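Phosphate-binding protein PstS 2 (Streptococcus pneumoniae, PDB 4H1X) probably serves as the solute-binding component of the PstSACB ABC transporter, capturing phosphate outside the membrane for import into the cell. Local coordinates at residues A[107-112]-A[208-213]; A[159-164]-A[189-194]. All blocks are in the same frame, centred on the assembly; numbering follows the deposited sequence.

Interaction 1: residues A[107-112]-A[208-213]; sequences NIVWSS and GMVSRE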
# COMPACT_ATOMS: atom_id res chain seq x y z
N ASN A 107 5.00 -3.10 -6.03
CA ASN A 107 5.88 -3.60 -7.07
C ASN A 107 7.31 -3.13 -6.87
O ASN A 107 7.56 -1.99 -6.48
CB ASN A 107 5.41 -3.10 -8.45
CG ASN A 107 4.18 -3.81 -8.94
OD1 ASN A 107 4.07 -5.03 -8.84
ND2 ASN A 107 3.24 -3.07 -9.47
N ILE A 108 8.23 -4.02 -7.23
CA ILE A 108 9.65 -3.73 -7.42
C ILE A 108 9.87 -3.82 -8.94
O ILE A 108 9.18 -4.61 -9.63
CB ILE A 108 10.60 -4.65 -6.61
CG1 ILE A 108 10.39 -6.15 -6.98
CG2 ILE A 108 10.47 -4.36 -5.12
CD1 ILE A 108 11.44 -7.07 -6.51
N VAL A 109 10.74 -2.97 -9.46
CA VAL A 109 11.01 -2.92 -10.89
C VAL A 109 12.52 -2.94 -11.09
O VAL A 109 13.24 -2.41 -10.26
CB VAL A 109 10.36 -1.71 -11.62
CG1 VAL A 109 8.85 -1.66 -11.38
CG2 VAL A 109 10.99 -0.39 -11.21
N TRP A 110 12.96 -3.55 -12.18
CA TRP A 110 14.38 -3.60 -12.53
C TRP A 110 14.52 -3.69 -14.04
O TRP A 110 13.53 -3.96 -14.75
CB TRP A 110 15.09 -4.78 -11.82
CG TRP A 110 14.63 -6.13 -12.26
CD1 TRP A 110 15.14 -6.89 -13.27
CD2 TRP A 110 13.64 -6.93 -11.62
NE1 TRP A 110 14.53 -8.12 -13.30
CE2 TRP A 110 13.60 -8.18 -12.29
CE3 TRP A 110 12.77 -6.72 -10.53
CZ2 TRP A 110 12.72 -9.20 -11.92
CZ3 TRP A 110 11.89 -7.73 -10.17
CH2 TRP A 110 11.86 -8.95 -10.87
N SER A 111 15.76 -3.50 -14.54
CA SER A 111 16.03 -3.59 -15.96
C SER A 111 17.14 -4.61 -16.18
O SER A 111 17.59 -5.26 -15.21
CB SER A 111 16.47 -2.23 -16.48
OG SER A 111 17.75 -1.93 -15.93
N SER A 112 17.63 -4.69 -17.42
CA SER A 112 18.74 -5.54 -17.80
C SER A 112 20.02 -5.07 -17.07
O SER A 112 20.99 -5.81 -17.02
CB SER A 112 18.92 -5.51 -19.32
OG SER A 112 19.21 -4.20 -19.79
N GLY A 208 13.69 -0.33 -8.36
CA GLY A 208 12.68 0.70 -8.14
C GLY A 208 11.50 0.14 -7.37
O GLY A 208 11.22 -1.06 -7.47
N MSE A 209 10.81 1.01 -6.62
CA MSE A 209 9.63 0.67 -5.83
C MSE A 209 8.46 1.48 -6.36
O MSE A 209 8.54 2.71 -6.43
CB MSE A 209 9.81 0.97 -4.33
CG MSE A 209 11.07 0.39 -3.72
SE MSE A 209 11.18 0.92 -1.82
CE MSE A 209 11.56 2.82 -1.97
N VAL A 210 7.40 0.79 -6.75
CA VAL A 210 6.21 1.37 -7.40
C VAL A 210 4.98 0.80 -6.69
O VAL A 210 4.78 -0.40 -6.72
CB VAL A 210 6.25 1.05 -8.93
CG1 VAL A 210 4.99 1.57 -9.63
CG2 VAL A 210 7.52 1.61 -9.59
N SER A 211 4.15 1.66 -6.06
CA SER A 211 2.99 1.16 -5.30
C SER A 211 1.68 1.22 -6.12
O SER A 211 0.62 1.53 -5.59
CB SER A 211 2.84 1.96 -4.00
OG SER A 211 2.95 3.35 -4.32
N ARG A 212 1.77 0.89 -7.41
CA ARG A 212 0.63 0.90 -8.33
C ARG A 212 1.02 0.14 -9.58
O ARG A 212 2.18 -0.24 -9.72
CB ARG A 212 0.28 2.36 -8.71
CG ARG A 212 1.45 3.16 -9.29
CD ARG A 212 1.05 4.50 -9.91
NE ARG A 212 2.21 5.34 -10.24
CZ ARG A 212 2.99 5.17 -11.31
NH1 ARG A 212 2.76 4.19 -12.16
NH2 ARG A 212 4.02 6.00 -11.54
N GLU A 213 0.07 -0.05 -10.49
CA GLU A 213 0.38 -0.69 -11.77
C GLU A 213 1.24 0.28 -12.57
O GLU A 213 1.12 1.50 -12.40
CB GLU A 213 -0.93 -1.04 -12.51
CG GLU A 213 -0.77 -2.00 -13.68
CD GLU A 213 -2.02 -2.29 -14.49
OE1 GLU A 213 -3.13 -1.90 -14.05
OE2 GLU A 213 -1.90 -2.88 -15.58
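N107 meets V210 as a hydrogen-bonded antiparallel pair, and its amide carries the contact past the end of the strand. Two backbone bonds close the ring: N107 N donates a hydrogen bond to V210 O at 2.8 Å, and V210 N returns a nearly straight bond (172°) to N107 O. With CG beside the backbone N (chi1 -75°), the asparagine side chain runs on toward the loop that follows strand 207-210, where ND2 donates to R212 O at 3.0 Å. That oxygen lies close to the amide plane of N107, although the donor stands well above the plane of the carbonyl it reaches. A second ring joins V109 and G208, with V109 N bonded to G208 O and G208 N to V109 O at 2.9 Å. Between the rings, I108 CA approaches G208 O to 3.1 Å in a CA-H...O contact. V109 CG2 packs directly on the backbone of G208, 3.7 Å from its CA, a close approach allowed by the glycine's lack of a side chain. The other methyl, V109 CG1, reaches V210 CG2 at 4.0 Å, the two valine side chains crossing at about a right angle on the face shared with N107. Beyond them, S193 and I197 of helix 193-202 cover V210. Such a long-range antiparallel pairing, beside the parallel strands 155-162 and 207-210, is characteristic of the mixed sheet in a periplasmic binding protein lobe.

Interaction 2: residues A[159-164]-A[189-194]; sequences SVVGST and TSNGSS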
# COMPACT_ATOMS: atom_id res chain seq x y z
N SER A 159 21.16 0.27 -4.40
CA SER A 159 20.34 1.48 -4.29
C SER A 159 18.93 1.11 -4.68
O SER A 159 18.70 0.64 -5.81
CB SER A 159 20.89 2.60 -5.16
OG SER A 159 20.03 3.73 -5.08
N VAL A 160 17.99 1.30 -3.75
CA VAL A 160 16.57 0.97 -3.97
C VAL A 160 15.80 2.29 -3.85
O VAL A 160 15.94 2.99 -2.84
CB VAL A 160 16.05 -0.14 -3.01
CG1 VAL A 160 14.61 -0.50 -3.37
CG2 VAL A 160 16.94 -1.39 -3.07
N VAL A 161 15.08 2.69 -4.90
CA VAL A 161 14.46 4.01 -4.94
C VAL A 161 13.00 3.98 -5.32
O VAL A 161 12.66 3.25 -6.25
CB VAL A 161 15.24 4.89 -5.98
CG1 VAL A 161 14.59 6.26 -6.17
CG2 VAL A 161 16.73 5.02 -5.62
N GLY A 162 12.18 4.85 -4.71
CA GLY A 162 10.81 4.96 -5.17
C GLY A 162 9.74 5.31 -4.17
O GLY A 162 9.99 6.06 -3.21
N SER A 163 8.60 4.65 -4.32
CA SER A 163 7.39 4.91 -3.53
C SER A 163 7.62 4.90 -2.03
O SER A 163 8.18 3.95 -1.49
CB SER A 163 6.31 3.89 -3.87
OG SER A 163 5.18 4.09 -3.04
N THR A 164 7.12 5.96 -1.34
CA THR A 164 7.24 6.06 0.12
C THR A 164 6.46 4.92 0.78
O THR A 164 6.82 4.45 1.85
CB THR A 164 6.71 7.42 0.60
OG1 THR A 164 5.33 7.55 0.27
CG2 THR A 164 7.52 8.60 0.06
N THR A 189 15.89 5.01 -0.98
CA THR A 189 15.48 6.39 -1.18
C THR A 189 14.00 6.46 -1.42
O THR A 189 13.50 5.84 -2.37
CB THR A 189 16.27 7.01 -2.35
OG1 THR A 189 17.66 6.97 -2.04
CG2 THR A 189 15.83 8.45 -2.64
N SER A 190 13.30 7.21 -0.57
CA SER A 190 11.87 7.43 -0.70
C SER A 190 11.63 8.73 -1.43
O SER A 190 12.11 9.78 -1.00
CB SER A 190 11.21 7.51 0.68
OG SER A 190 11.42 6.33 1.42
N ASN A 191 10.90 8.68 -2.55
CA ASN A 191 10.54 9.89 -3.27
C ASN A 191 9.13 9.69 -3.88
O ASN A 191 8.17 10.30 -3.40
CB ASN A 191 11.61 10.33 -4.29
CG ASN A 191 12.29 9.23 -5.08
OD1 ASN A 191 11.73 8.16 -5.33
ND2 ASN A 191 13.51 9.50 -5.52
N GLY A 192 9.01 8.77 -4.82
CA GLY A 192 7.73 8.46 -5.46
C GLY A 192 7.91 7.42 -6.52
O GLY A 192 9.05 7.17 -6.95
N SER A 193 6.81 6.78 -6.94
CA SER A 193 6.86 5.70 -7.93
C SER A 193 7.52 6.17 -9.25
O SER A 193 8.41 5.47 -9.77
CB SER A 193 5.46 5.14 -8.19
OG SER A 193 4.91 4.52 -7.03
N SER A 194 7.10 7.34 -9.78
CA SER A 194 7.63 7.86 -11.03
C SER A 194 9.14 8.06 -10.95
O SER A 194 9.85 7.65 -11.87
CB SER A 194 6.93 9.16 -11.42
OG SER A 194 5.59 8.87 -11.77
O HOH W 1 19.19 4.87 -2.78
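T189 N donates to V160 O at 2.7 Å, and G162 N answers with a bond to T189 O, both nearly along the C=O axis. They tie together the parallel strands of a right-handed beta-alpha-beta unit, strand 155-162, helix 164-180 and strand 183-190. N191 N, bonded to G162 O at 2.9 Å, completes the bridge of G162 with S190, and the chain then turns into helix 193-202. G162 adopts a backbone conformation (phi 149°, psi -140°) readily open to glycine, where the strand ends. At the other end, a water links S159 OG and T189 OG1, 2.7 Å from each. V161 and T189 run alongside each other, V161 CG2 packing on T189 CB, while V161 CG1 packs against the end of the N191 amide, 3.5 Å from both ND2 and OD1. Farther along, T164 CG2 rests against S190 CB at 3.9 Å; T164 OG1 is hydrogen-bonded to a citrate, probably from the crystallisation liquor. S163 CB meets S193 OG, whose polar partner is S211 N. In the N191 side chain, a chi1 of 40° turns the amide back over the chain, and OD1 accepts from the N-cap residue, G192 N, at 2.8 Å.

How the interactions relate
Interactions 1 and 2 lie with their centres 9 Å apart in the same lobe, on one mixed sheet. Strand 207-210 lies between strand 103-110, antiparallel to it, and strand 155-162, parallel to it; strand 183-190 follows on the far side of 155-162. Along the chain, both segments of interaction 2 fall between those of interaction 1, and helix 193-202 leads from one to the other. They touch through two hydrogen bonds, S163 N to M209 O (2.9 Å) and S163 OG with S211 OG (2.7 Å). The strand ends and the helix start therefore meet in one serine-rich cluster, and the bound citrate near T164, though probably from the crystallisation liquor, may mark a pocket here.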